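Local coordinates for protein M157 (Murid herpesvirus 1, PDB 2NYK) that serves as a viral, MHC class I-like ligand for Ly49 receptors of mouse natural killer cells, at residues D15-T20 and L106-I111; V99-L104 and I148-I153; A238-V243 and K250-P255. The protein carries 1 engineered substitution. One frame throughout, in Å; residues are numbered along the deposited sequence.

Interactions 1 and 2 both belong to the MHC-like platform and meet through its sheet, where the neighbouring strands 96-106 and 109-118 link them; interaction 3 lies far off in the second sheet, its nearest atoms about 20 Å from those of interaction 1 and about 21 Å from those of interaction 2. Interaction 1 is a surface contact, in which aromatic rings and one bridging water join the end of helix 9-18 to a turn between strands. Interaction 2 is buried: a short helix rests on the platform sheet through apolar atoms, without a direct hydrogen bond. Interaction 3, partly buried, pairs two strands of a hairpin, so backbone hydrogen bonds dominate and side chains only supplement them.

Interaction 1. Residues D15-T20 and L106-I111; sequences DDFQFT and LGFDVI
The C-terminal end of helix 9-18 packs here against the tight turn that connects strands 96-106 and 109-118 of the MHC-like platform sheet, and Phe-17 meets Gly-107 and Phe-108 at the centre of the contact. The chain from Leu-106 to Asp-109 makes a type II' turn, with Gly-107 at its first corner, where it takes the positive phi (59°) of that position. CA of Gly-107 lies over one face of the Phe-17 ring in a CH-pi contact, 3.7 Å from the ring centroid. With CG of Phe-17 trans to its own N (chi1 -179°), the ring reaches alongside the turn and presents its edge to Phe-108. The two rings form a T-shaped pair, planes at 86° and centroids 5.0 Å apart. CD1 of Phe-17 stands over the middle of the Phe-108 face and comes within 3.7 Å of Phe-108 CD2, while CB of Phe-17 lies over the same ring in a second CH-pi contact.

Polar atoms are joined through water. One molecule donates to Phe-17 O, accepts from Gly-107 N at 2.8 Å and is hydrogen-bonded to Thr-20 OG1 at 2.7 Å, tying the helix end and the following loop to the turn. Gly-107 CA also makes a CA-H...O contact with Phe-17 O at 3.3 Å. Beside the water, Thr-20 and Leu-106 run side by side, with Leu-106 CD1 3.4 Å from Thr-20 OG1. Lys-161 of helix 157-173 donates to the carbonyls of Asp-16, Phe-19 and Gly-107, and Arg-165 forms a salt bridge with Asp-16. The arrangement is that of a beta hairpin with a two-residue type II' turn, covered by aromatic packing from a helix terminus.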
ATOM      1  N   ASP A  15       4.769 -16.838  16.304  1.00 30.82           N
ATOM      2  CA  ASP A  15       4.911 -15.484  15.765  1.00 31.65           C
ATOM      3  C   ASP A  15       3.927 -15.183  14.629  1.00 30.77           C
ATOM      4  O   ASP A  15       3.442 -14.054  14.502  1.00 31.17           O
ATOM      5  CB  ASP A  15       6.352 -15.234  15.306  1.00 32.67           C
ATOM      6  CG  ASP A  15       7.346 -15.245  16.459  1.00 36.10           C
ATOM      7  OD1 ASP A  15       6.951 -14.945  17.612  1.00 38.90           O
ATOM      8  OD2 ASP A  15       8.527 -15.564  16.210  1.00 40.22           O
ATOM      9  N   ASP A  16       3.613 -16.195  13.822  1.00 29.41           N
ATOM     10  CA  ASP A  16       2.618 -16.028  12.751  1.00 28.48           C
ATOM     11  C   ASP A  16       1.272 -15.711  13.377  1.00 27.26           C
ATOM     12  O   ASP A  16       0.543 -14.832  12.917  1.00 25.19           O
ATOM     13  CB  ASP A  16       2.515 -17.292  11.891  1.00 28.25           C
ATOM     14  CG  ASP A  16       3.697 -17.470  10.958  1.00 29.50           C
ATOM     15  OD1 ASP A  16       4.571 -16.577  10.884  1.00 30.40           O
ATOM     16  OD2 ASP A  16       3.749 -18.522  10.290  1.00 30.83           O
ATOM     17  N   PHE A  17       0.961 -16.418  14.461  1.00 26.01           N
ATOM     18  CA  PHE A  17      -0.302 -16.200  15.143  1.00 25.12           C
ATOM     19  C   PHE A  17      -0.338 -14.815  15.776  1.00 24.83           C
ATOM     20  O   PHE A  17      -1.313 -14.083  15.611  1.00 24.95           O
ATOM     21  CB  PHE A  17      -0.563 -17.283  16.195  1.00 25.25           C
ATOM     22  CG  PHE A  17      -1.873 -17.120  16.908  1.00 24.61           C
ATOM     23  CD1 PHE A  17      -3.040 -17.636  16.362  1.00 24.84           C
ATOM     24  CD2 PHE A  17      -1.954 -16.399  18.096  1.00 26.42           C
ATOM     25  CE1 PHE A  17      -4.246 -17.483  17.011  1.00 25.42           C
ATOM     26  CE2 PHE A  17      -3.168 -16.238  18.755  1.00 25.31           C
ATOM     27  CZ  PHE A  17      -4.311 -16.775  18.211  1.00 25.93           C
ATOM     28  N   GLN A  18       0.716 -14.457  16.499  1.00 25.15           N
ATOM     29  CA  GLN A  18       0.674 -13.252  17.328  1.00 27.05           C
ATOM     30  C   GLN A  18       0.714 -11.927  16.551  1.00 26.86           C
ATOM     31  O   GLN A  18       0.143 -10.933  17.001  1.00 27.49           O
ATOM     32  CB  GLN A  18       1.778 -13.267  18.383  1.00 27.69           C
ATOM     33  CG  GLN A  18       1.447 -12.399  19.604  1.00 31.34           C
ATOM     34  CD  GLN A  18       0.151 -12.834  20.320  1.00 34.57           C
ATOM     35  OE1 GLN A  18      -0.146 -14.030  20.449  1.00 32.29           O
ATOM     36  NE2 GLN A  18      -0.624 -11.852  20.771  1.00 35.43           N
ATOM     37  N   PHE A  19       1.375 -11.924  15.403  1.00 26.48           N
ATOM     38  CA  PHE A  19       1.549 -10.708  14.616  1.00 26.43           C
ATOM     39  C   PHE A  19       0.280 -10.272  13.872  1.00 26.11           C
ATOM     40  O   PHE A  19      -0.220 -10.990  13.004  1.00 25.54           O
ATOM     41  CB  PHE A  19       2.719 -10.867  13.644  1.00 27.01           C
ATOM     42  CG  PHE A  19       3.049  -9.613  12.900  1.00 28.62           C
ATOM     43  CD1 PHE A  19       3.506  -8.485  13.579  1.00 31.61           C
ATOM     44  CD2 PHE A  19       2.882  -9.552  11.523  1.00 30.27           C
ATOM     45  CE1 PHE A  19       3.803  -7.303  12.888  1.00 34.83           C
ATOM     46  CE2 PHE A  19       3.175  -8.395  10.828  1.00 31.69           C
ATOM     47  CZ  PHE A  19       3.637  -7.272  11.502  1.00 34.42           C
ATOM     48  N   THR A  20      -0.227  -9.093  14.232  1.00 25.10           N
ATOM     49  CA  THR A  20      -1.430  -8.515  13.639  1.00 24.83           C
ATOM     50  C   THR A  20      -1.091  -7.551  12.496  1.00 24.64           C
ATOM     51  O   THR A  20      -0.126  -6.769  12.573  1.00 24.06           O
ATOM     52  CB  THR A  20      -2.290  -7.796  14.730  1.00 25.45           C
ATOM     53  OG1 THR A  20      -2.732  -8.762  15.689  1.00 27.30           O
ATOM     54  CG2 THR A  20      -3.521  -7.098  14.125  1.00 25.15           C
ATOM     55  N   LEU A 106      -6.212 -11.107  12.575  1.00 27.23           N
ATOM     56  CA  LEU A 106      -6.088 -11.095  14.024  1.00 27.65           C
ATOM     57  C   LEU A 106      -6.026 -12.543  14.547  1.00 27.52           C
ATOM     58  O   LEU A 106      -7.003 -13.290  14.431  1.00 26.73           O
ATOM     59  CB  LEU A 106      -7.275 -10.346  14.643  1.00 29.39           C
ATOM     60  CG  LEU A 106      -7.236 -10.065  16.152  1.00 32.57           C
ATOM     61  CD1 LEU A 106      -5.970  -9.310  16.549  1.00 35.38           C
ATOM     62  CD2 LEU A 106      -8.484  -9.294  16.597  1.00 37.58           C
ATOM     63  N   GLY A 107      -4.876 -12.937  15.100  1.00 26.61           N
ATOM     64  CA  GLY A 107      -4.645 -14.349  15.407  1.00 26.42           C
ATOM     65  C   GLY A 107      -4.761 -15.093  14.101  1.00 26.40           C
ATOM     66  O   GLY A 107      -4.092 -14.748  13.115  1.00 26.36           O
ATOM     67  N   PHE A 108      -5.628 -16.096  14.071  1.00 26.44           N
ATOM     68  CA  PHE A 108      -5.935 -16.766  12.806  1.00 26.76           C
ATOM     69  C   PHE A 108      -7.357 -16.475  12.336  1.00 27.16           C
ATOM     70  O   PHE A 108      -7.936 -17.242  11.570  1.00 28.11           O
ATOM     71  CB  PHE A 108      -5.667 -18.277  12.894  1.00 26.45           C
ATOM     72  CG  PHE A 108      -4.189 -18.644  12.960  1.00 26.85           C
ATOM     73  CD1 PHE A 108      -3.212 -17.819  12.398  1.00 25.97           C
ATOM     74  CD2 PHE A 108      -3.792 -19.842  13.546  1.00 26.03           C
ATOM     75  CE1 PHE A 108      -1.857 -18.185  12.435  1.00 24.78           C
ATOM     76  CE2 PHE A 108      -2.456 -20.207  13.596  1.00 26.45           C
ATOM     77  CZ  PHE A 108      -1.488 -19.373  13.043  1.00 26.83           C
ATOM     78  N   ASP A 109      -7.911 -15.371  12.825  1.00 28.00           N
ATOM     79  CA  ASP A 109      -9.216 -14.875  12.413  1.00 29.56           C
ATOM     80  C   ASP A 109      -9.010 -13.747  11.427  1.00 29.76           C
ATOM     81  O   ASP A 109      -7.913 -13.186  11.328  1.00 29.11           O
ATOM     82  CB  ASP A 109     -10.007 -14.338  13.596  1.00 30.52           C
ATOM     83  CG  ASP A 109     -10.587 -15.443  14.457  1.00 34.56           C
ATOM     84  OD1 ASP A 109     -11.230 -16.361  13.894  1.00 38.19           O
ATOM     85  OD2 ASP A 109     -10.392 -15.394  15.693  1.00 37.01           O
ATOM     86  N   VAL A 110     -10.072 -13.436  10.693  1.00 29.82           N
ATOM     87  CA  VAL A 110     -10.043 -12.386   9.702  1.00 30.15           C
ATOM     88  C   VAL A 110     -11.364 -11.662   9.722  1.00 29.45           C
ATOM     89  O   VAL A 110     -12.419 -12.288   9.819  1.00 29.99           O
ATOM     90  CB  VAL A 110      -9.791 -12.935   8.281  1.00 30.79           C
ATOM     91  CG1 VAL A 110      -9.713 -11.808   7.280  1.00 30.19           C
ATOM     92  CG2 VAL A 110      -8.490 -13.691   8.253  1.00 32.81           C
ATOM     93  N   ILE A 111     -11.273 -10.340   9.638  1.00 27.95           N
ATOM     94  CA  ILE A 111     -12.419  -9.463   9.463  1.00 27.91           C
ATOM     95  C   ILE A 111     -12.145  -8.622   8.219  1.00 26.18           C
ATOM     96  O   ILE A 111     -11.149  -7.909   8.167  1.00 24.88           O
ATOM     97  CB  ILE A 111     -12.596  -8.555  10.706  1.00 28.55           C
ATOM     98  CG1 ILE A 111     -12.654  -9.425  11.973  1.00 30.29           C
ATOM     99  CG2 ILE A 111     -13.861  -7.726  10.578  1.00 29.87           C
ATOM    100  CD1 ILE A 111     -12.651  -8.666  13.287  1.00 33.80           C
TER
HETATM  101  O   HOH W   1      -2.523 -11.409  15.100  1.00 31.52           O

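Interaction 2. Residues V99-L104 and I148-I153; sequences VRYACL and IGTYMI
Tyr-101 opens the contact between strand 96-106 and the short helix 148-154, a strand-to-helix packing within the MHC-like platform, where helices lie across one face of an antiparallel sheet. The strand and helix segments approach to 10.5 Å between axes and cross at -46°, and no hydrogen bond joins them directly. Alternation along the strand sends Tyr-101 and Cys-103 toward the helix.

The ring of Tyr-101 reaches across to the helix. Its CG is placed trans to the carbonyl carbon (chi1 -76°), and the ring extends to the first turn of the helix, where OH comes 3.6 Å from Gly-149 CA. The hydroxyl end of the tyrosine thus meets the helix backbone itself, with no side chain between them. Farther down the ring, CE2 lies 3.8 Å from Thr-150 N and also nears Thr-150 OG1, and CD2 touches Ile-153 CD1. Phe-75 of helix 71-90 meets the Tyr-101 ring edge-to-face, so this buried tyrosine is held between two helices.

One step beyond Ala-102, Cys-103 carries the contact into the next turn of the helix. Its sulfur is bonded to Cys-112 of strand 109-118, so the disulfide ties two adjacent strands together beneath the helix. Thr-150 also touches Cys-112. Ile-153, which packs on Phe-25 and Phe-75 as well, extends its longer branch from CG1 to the strand (chi2 161°), and the terminal methyl CD1 of Ile-153 ends 3.6 Å from Cys-103 SG and 4.0 Å from Tyr-101 CD2.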
ATOM      1  N   VAL A  99     -13.461  -3.851  -7.001  1.00 25.63           N
ATOM      2  CA  VAL A  99     -13.743  -4.515  -5.731  1.00 24.67           C
ATOM      3  C   VAL A  99     -12.507  -4.416  -4.841  1.00 23.38           C
ATOM      4  O   VAL A  99     -11.386  -4.548  -5.331  1.00 22.78           O
ATOM      5  CB  VAL A  99     -14.212  -5.985  -5.914  1.00 25.01           C
ATOM      6  CG1 VAL A  99     -13.123  -6.857  -6.623  1.00 26.55           C
ATOM      7  CG2 VAL A  99     -14.614  -6.609  -4.584  1.00 26.55           C
ATOM      8  N   ARG A 100     -12.719  -4.177  -3.547  1.00 21.38           N
ATOM      9  CA  ARG A 100     -11.626  -4.096  -2.582  1.00 22.02           C
ATOM     10  C   ARG A 100     -11.939  -4.860  -1.296  1.00 20.67           C
ATOM     11  O   ARG A 100     -12.941  -4.582  -0.648  1.00 19.17           O
ATOM     12  CB  ARG A 100     -11.346  -2.627  -2.234  1.00 21.75           C
ATOM     13  CG  ARG A 100     -10.163  -2.403  -1.273  1.00 25.45           C
ATOM     14  CD  ARG A 100     -10.081  -0.888  -0.913  1.00 29.54           C
ATOM     15  NE  ARG A 100      -9.027  -0.587   0.069  1.00 36.57           N
ATOM     16  CZ  ARG A 100      -7.713  -0.589  -0.195  1.00 40.17           C
ATOM     17  NH1 ARG A 100      -7.260  -0.886  -1.408  1.00 42.47           N
ATOM     18  NH2 ARG A 100      -6.837  -0.305   0.760  1.00 40.49           N
ATOM     19  N   TYR A 101     -11.078  -5.811  -0.935  1.00 19.83           N
ATOM     20  CA  TYR A 101     -11.222  -6.537   0.325  1.00 20.98           C
ATOM     21  C   TYR A 101     -10.168  -5.981   1.251  1.00 21.51           C
ATOM     22  O   TYR A 101      -8.965  -6.110   0.980  1.00 22.81           O
ATOM     23  CB  TYR A 101     -10.996  -8.032   0.139  1.00 20.50           C
ATOM     24  CG  TYR A 101     -12.159  -8.776  -0.502  1.00 22.32           C
ATOM     25  CD1 TYR A 101     -12.488  -8.583  -1.843  1.00 23.93           C
ATOM     26  CD2 TYR A 101     -12.944  -9.652   0.254  1.00 24.83           C
ATOM     27  CE1 TYR A 101     -13.573  -9.246  -2.428  1.00 25.34           C
ATOM     28  CE2 TYR A 101     -14.034 -10.331  -0.327  1.00 25.80           C
ATOM     29  CZ  TYR A 101     -14.326 -10.118  -1.656  1.00 28.26           C
ATOM     30  OH  TYR A 101     -15.392 -10.777  -2.233  1.00 33.39           O
ATOM     31  N   ALA A 102     -10.611  -5.335   2.315  1.00 20.66           N
ATOM     32  CA  ALA A 102      -9.699  -4.773   3.297  1.00 20.91           C
ATOM     33  C   ALA A 102      -9.821  -5.670   4.525  1.00 22.38           C
ATOM     34  O   ALA A 102     -10.841  -5.637   5.255  1.00 20.22           O
ATOM     35  CB  ALA A 102     -10.097  -3.334   3.601  1.00 20.38           C
ATOM     36  N   CYS A 103      -8.791  -6.489   4.731  1.00 22.96           N
ATOM     37  CA  CYS A 103      -8.848  -7.570   5.722  1.00 25.45           C
ATOM     38  C   CYS A 103      -7.865  -7.388   6.881  1.00 24.98           C
ATOM     39  O   CYS A 103      -6.692  -7.064   6.666  1.00 25.02           O
ATOM     40  CB  CYS A 103      -8.573  -8.915   5.040  1.00 26.20           C
ATOM     41  SG  CYS A 103      -9.717  -9.304   3.712  1.00 30.33           S
ATOM     42  N   LEU A 104      -8.361  -7.615   8.092  1.00 23.63           N
ATOM     43  CA  LEU A 104      -7.550  -7.593   9.285  1.00 24.57           C
ATOM     44  C   LEU A 104      -7.270  -9.021   9.703  1.00 25.12           C
ATOM     45  O   LEU A 104      -8.200  -9.797   9.894  1.00 24.76           O
ATOM     46  CB  LEU A 104      -8.295  -6.873  10.417  1.00 25.08           C
ATOM     47  CG  LEU A 104      -7.730  -6.919  11.847  1.00 27.24           C
ATOM     48  CD1 LEU A 104      -6.360  -6.240  11.973  1.00 26.67           C
ATOM     49  CD2 LEU A 104      -8.726  -6.279  12.820  1.00 27.51           C
ATOM     50  N   ILE A 148     -18.783 -15.184   0.527  1.00 47.22           N
ATOM     51  CA  ILE A 148     -17.917 -16.286   0.118  1.00 45.94           C
ATOM     52  C   ILE A 148     -16.472 -15.808   0.007  1.00 43.98           C
ATOM     53  O   ILE A 148     -15.549 -16.523   0.427  1.00 44.27           O
ATOM     54  CB  ILE A 148     -18.372 -16.905  -1.231  1.00 46.41           C
ATOM     55  CG1 ILE A 148     -19.884 -17.183  -1.221  1.00 47.69           C
ATOM     56  CG2 ILE A 148     -17.599 -18.202  -1.521  1.00 46.76           C
ATOM     57  CD1 ILE A 148     -20.750 -15.965  -1.603  1.00 48.33           C
ATOM     58  N   GLY A 149     -16.293 -14.599  -0.554  1.00 41.51           N
ATOM     59  CA  GLY A 149     -14.971 -14.008  -0.760  1.00 37.77           C
ATOM     60  C   GLY A 149     -14.142 -14.068   0.495  1.00 35.85           C
ATOM     61  O   GLY A 149     -13.053 -14.636   0.496  1.00 35.75           O
ATOM     62  N   THR A 150     -14.669 -13.507   1.584  1.00 34.06           N
ATOM     63  CA  THR A 150     -13.963 -13.519   2.867  1.00 32.62           C
ATOM     64  C   THR A 150     -13.687 -14.952   3.358  1.00 33.88           C
ATOM     65  O   THR A 150     -12.654 -15.211   4.009  1.00 33.61           O
ATOM     66  CB  THR A 150     -14.744 -12.706   3.924  1.00 32.65           C
ATOM     67  OG1 THR A 150     -14.881 -11.344   3.470  1.00 28.62           O
ATOM     68  CG2 THR A 150     -14.027 -12.725   5.282  1.00 31.63           C
ATOM     69  N   TYR A 151     -14.604 -15.877   3.050  1.00 33.85           N
ATOM     70  CA  TYR A 151     -14.443 -17.289   3.419  1.00 33.99           C
ATOM     71  C   TYR A 151     -13.098 -17.853   2.922  1.00 32.45           C
ATOM     72  O   TYR A 151     -12.365 -18.451   3.692  1.00 32.40           O
ATOM     73  CB  TYR A 151     -15.632 -18.132   2.906  1.00 35.10           C
ATOM     74  CG  TYR A 151     -15.332 -19.619   2.870  1.00 39.74           C
ATOM     75  CD1 TYR A 151     -15.380 -20.396   4.040  1.00 42.92           C
ATOM     76  CD2 TYR A 151     -14.963 -20.240   1.676  1.00 43.33           C
ATOM     77  CE1 TYR A 151     -15.087 -21.771   4.010  1.00 46.25           C
ATOM     78  CE2 TYR A 151     -14.660 -21.607   1.639  1.00 46.84           C
ATOM     79  CZ  TYR A 151     -14.725 -22.362   2.802  1.00 47.69           C
ATOM     80  OH  TYR A 151     -14.425 -23.712   2.738  1.00 51.00           O
ATOM     81  N   MET A 152     -12.786 -17.631   1.644  1.00 31.38           N
ATOM     82  CA  MET A 152     -11.529 -18.061   1.036  1.00 30.46           C
ATOM     83  C   MET A 152     -10.310 -17.492   1.748  1.00 29.44           C
ATOM     84  O   MET A 152      -9.332 -18.195   1.980  1.00 29.26           O
ATOM     85  CB  MET A 152     -11.490 -17.713  -0.453  1.00 31.25           C
ATOM     86  CG  MET A 152     -10.154 -18.090  -1.151  1.00 34.30           C
ATOM     87  SD  MET A 152     -10.149 -18.034  -2.971  1.00 39.51           S
ATOM     88  CE  MET A 152     -10.439 -19.738  -3.398  1.00 42.11           C
ATOM     89  N   ILE A 153     -10.349 -16.201   2.062  1.00 28.40           N
ATOM     90  CA  ILE A 153      -9.277 -15.587   2.832  1.00 26.53           C
ATOM     91  C   ILE A 153      -9.182 -16.224   4.235  1.00 26.74           C
ATOM     92  O   ILE A 153      -8.103 -16.640   4.670  1.00 26.50           O
ATOM     93  CB  ILE A 153      -9.490 -14.051   2.906  1.00 26.56           C
ATOM     94  CG1 ILE A 153      -9.367 -13.440   1.494  1.00 25.26           C
ATOM     95  CG2 ILE A 153      -8.474 -13.422   3.883  1.00 24.47           C
ATOM     96  CD1 ILE A 153      -9.991 -12.096   1.403  1.00 32.63           C
TER

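Interaction 3. Residues A238-V243 and K250-P255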
ATOM      1  N   ALA A 238      11.944  28.939   2.662  1.00 48.30           N
ATOM      2  CA  ALA A 238      11.541  28.067   3.764  1.00 47.33           C
ATOM      3  C   ALA A 238      12.755  27.384   4.376  1.00 46.69           C
ATOM      4  O   ALA A 238      13.667  26.930   3.658  1.00 46.62           O
ATOM      5  CB  ALA A 238      10.516  27.029   3.290  1.00 47.51           C
ATOM      6  N   GLN A 239      12.766  27.317   5.704  1.00 45.95           N
ATOM      7  CA  GLN A 239      13.957  26.873   6.433  1.00 45.21           C
ATOM      8  C   GLN A 239      13.820  25.469   7.012  1.00 44.59           C
ATOM      9  O   GLN A 239      14.797  24.917   7.519  1.00 44.18           O
ATOM     10  CB  GLN A 239      14.340  27.882   7.535  1.00 45.40           C
ATOM     11  CG  GLN A 239      14.742  29.269   7.023  1.00 45.45           C
ATOM     12  CD  GLN A 239      15.964  29.234   6.110  1.00 45.98           C
ATOM     13  OE1 GLN A 239      17.084  28.931   6.550  1.00 46.07           O
ATOM     14  NE2 GLN A 239      15.752  29.549   4.832  1.00 46.25           N
ATOM     15  N   ARG A 240      12.611  24.908   6.933  1.00 43.59           N
ATOM     16  CA  ARG A 240      12.310  23.588   7.489  1.00 42.71           C
ATOM     17  C   ARG A 240      11.490  22.725   6.522  1.00 41.46           C
ATOM     18  O   ARG A 240      10.566  23.208   5.866  1.00 40.80           O
ATOM     19  CB  ARG A 240      11.556  23.719   8.813  1.00 43.16           C
ATOM     20  CG  ARG A 240      12.394  24.206   9.981  1.00 45.72           C
ATOM     21  CD  ARG A 240      11.625  25.199  10.817  1.00 50.58           C
ATOM     22  NE  ARG A 240      11.248  26.359  10.011  1.00 55.35           N
ATOM     23  CZ  ARG A 240      10.595  27.435  10.459  1.00 57.39           C
ATOM     24  NH1 ARG A 240      10.223  27.533  11.738  1.00 58.70           N
ATOM     25  NH2 ARG A 240      10.313  28.421   9.614  1.00 58.28           N
ATOM     26  N   CYS A 241      11.871  21.453   6.429  1.00 39.71           N
ATOM     27  CA  CYS A 241      11.099  20.443   5.696  1.00 38.32           C
ATOM     28  C   CYS A 241      10.621  19.427   6.720  1.00 37.25           C
ATOM     29  O   CYS A 241      11.423  18.824   7.430  1.00 36.94           O
ATOM     30  CB  CYS A 241      11.950  19.765   4.619  1.00 38.18           C
ATOM     31  SG  CYS A 241      11.072  18.458   3.721  1.00 37.24           S
ATOM     32  N   TYR A 242       9.310  19.296   6.818  1.00 36.40           N
ATOM     33  CA  TYR A 242       8.668  18.379   7.753  1.00 35.94           C
ATOM     34  C   TYR A 242       8.230  17.094   7.048  1.00 34.85           C
ATOM     35  O   TYR A 242       7.751  17.110   5.910  1.00 33.87           O
ATOM     36  CB  TYR A 242       7.445  19.032   8.402  1.00 36.81           C
ATOM     37  CG  TYR A 242       7.779  20.256   9.233  1.00 39.33           C
ATOM     38  CD1 TYR A 242       7.954  21.502   8.627  1.00 42.61           C
ATOM     39  CD2 TYR A 242       7.927  20.165  10.616  1.00 41.39           C
ATOM     40  CE1 TYR A 242       8.263  22.637   9.378  1.00 44.74           C
ATOM     41  CE2 TYR A 242       8.238  21.300  11.385  1.00 43.88           C
ATOM     42  CZ  TYR A 242       8.403  22.530  10.753  1.00 44.92           C
ATOM     43  OH  TYR A 242       8.713  23.654  11.482  1.00 47.57           O
ATOM     44  N   VAL A 243       8.404  15.989   7.755  1.00 33.33           N
ATOM     45  CA  VAL A 243       7.976  14.701   7.270  1.00 31.95           C
ATOM     46  C   VAL A 243       7.071  14.090   8.310  1.00 31.39           C
ATOM     47  O   VAL A 243       7.490  13.847   9.428  1.00 30.39           O
ATOM     48  CB  VAL A 243       9.162  13.763   7.029  1.00 32.13           C
ATOM     49  CG1 VAL A 243       8.662  12.429   6.498  1.00 30.92           C
ATOM     50  CG2 VAL A 243      10.181  14.403   6.077  1.00 30.60           C
ATOM     51  N   LYS A 250       6.542  12.536  13.376  1.00 37.71           N
ATOM     52  CA  LYS A 250       6.824  13.771  12.638  1.00 38.30           C
ATOM     53  C   LYS A 250       8.262  14.188  12.886  1.00 38.33           C
ATOM     54  O   LYS A 250       8.728  14.174  14.019  1.00 38.89           O
ATOM     55  CB  LYS A 250       5.852  14.884  13.032  1.00 38.38           C
ATOM     56  CG  LYS A 250       5.817  16.048  12.056  1.00 39.56           C
ATOM     57  CD  LYS A 250       4.610  16.961  12.283  1.00 40.74           C
ATOM     58  CE  LYS A 250       4.701  18.171  11.370  1.00 41.15           C
ATOM     59  NZ  LYS A 250       3.457  18.995  11.391  1.00 42.96           N
ATOM     60  N   GLY A 251       8.979  14.519  11.819  1.00 38.47           N
ATOM     61  CA  GLY A 251      10.380  14.904  11.938  1.00 37.91           C
ATOM     62  C   GLY A 251      10.663  16.106  11.073  1.00 37.85           C
ATOM     63  O   GLY A 251       9.860  16.452  10.204  1.00 38.68           O
ATOM     64  N   VAL A 252      11.811  16.734  11.301  1.00 38.10           N
ATOM     65  CA  VAL A 252      12.207  17.931  10.564  1.00 38.37           C
ATOM     66  C   VAL A 252      13.621  17.799  10.017  1.00 37.87           C
ATOM     67  O   VAL A 252      14.486  17.211  10.648  1.00 37.78           O
ATOM     68  CB  VAL A 252      12.141  19.201  11.447  1.00 38.44           C
ATOM     69  CG1 VAL A 252      12.231  20.457  10.596  1.00 39.48           C
ATOM     70  CG2 VAL A 252      10.852  19.227  12.214  1.00 40.14           C
ATOM     71  N   VAL A 253      13.825  18.352   8.829  1.00 38.43           N
ATOM     72  CA  VAL A 253      15.146  18.545   8.266  1.00 39.27           C
ATOM     73  C   VAL A 253      15.327  20.045   8.062  1.00 40.39           C
ATOM     74  O   VAL A 253      14.509  20.717   7.406  1.00 39.40           O
ATOM     75  CB  VAL A 253      15.347  17.756   6.959  1.00 39.47           C
ATOM     76  CG1 VAL A 253      16.664  18.142   6.288  1.00 38.08           C
ATOM     77  CG2 VAL A 253      15.329  16.244   7.257  1.00 39.98           C
ATOM     78  N   THR A 254      16.402  20.554   8.664  1.00 41.22           N
ATOM     79  CA  THR A 254      16.701  21.985   8.670  1.00 42.55           C
ATOM     80  C   THR A 254      18.157  22.221   9.091  1.00 42.51           C
ATOM     81  O   THR A 254      18.690  21.483   9.934  1.00 42.77           O
ATOM     82  CB  THR A 254      15.723  22.777   9.589  1.00 42.74           C
ATOM     83  OG1 THR A 254      16.009  24.187   9.504  1.00 44.30           O
ATOM     84  CG2 THR A 254      15.798  22.294  11.053  1.00 43.31           C
ATOM     85  N   PRO A 255      18.816  23.233   8.494  1.00 42.78           N
ATOM     86  CA  PRO A 255      18.363  24.116   7.414  1.00 42.52           C
ATOM     87  C   PRO A 255      18.627  23.524   6.017  1.00 42.27           C
ATOM     88  O   PRO A 255      19.325  22.509   5.907  1.00 42.05           O
ATOM     89  CB  PRO A 255      19.222  25.366   7.635  1.00 42.67           C
ATOM     90  CG  PRO A 255      20.523  24.805   8.087  1.00 42.78           C
ATOM     91  CD  PRO A 255      20.187  23.593   8.946  1.00 42.44           C
TER
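The Tyr-242 ring has Val-252 CG1 over one face, offset toward the rim, in a CH-pi contact 4.3 Å from the centroid. Val-252 CG2 presses on the same ring at Tyr-242 CE2, 3.4 Å away, and Lys-250 CE approaches CD2 obliquely. Tyr-242 and Val-252 form a non-hydrogen-bonded pair of the antiparallel hairpin of strands 241-245 and 249-253, their side chains side by side. Lys-250 can reach the ring because its chain stays extended beyond CG (chi2 166°).

Hydrogen-bonded pairs flank them. Cys-241 N donates to Val-253 O at 2.9 Å and Val-253 N returns a bond to Cys-241 O at 2.8 Å. Val-243 and Gly-251 exchange a similar pair. Cys-241, Val-243 and Val-253 point to the other face of the sheet, where Cys-241 is disulfide-bonded to Cys-194 and both Cys-241 and Val-253 touch Phe-184. Main-chain bonding thus fixes the register of the hairpin, while its two faces differ: an aromatic-aliphatic cluster with a lysine on one, a buried apolar layer crossed by a disulfide on the other.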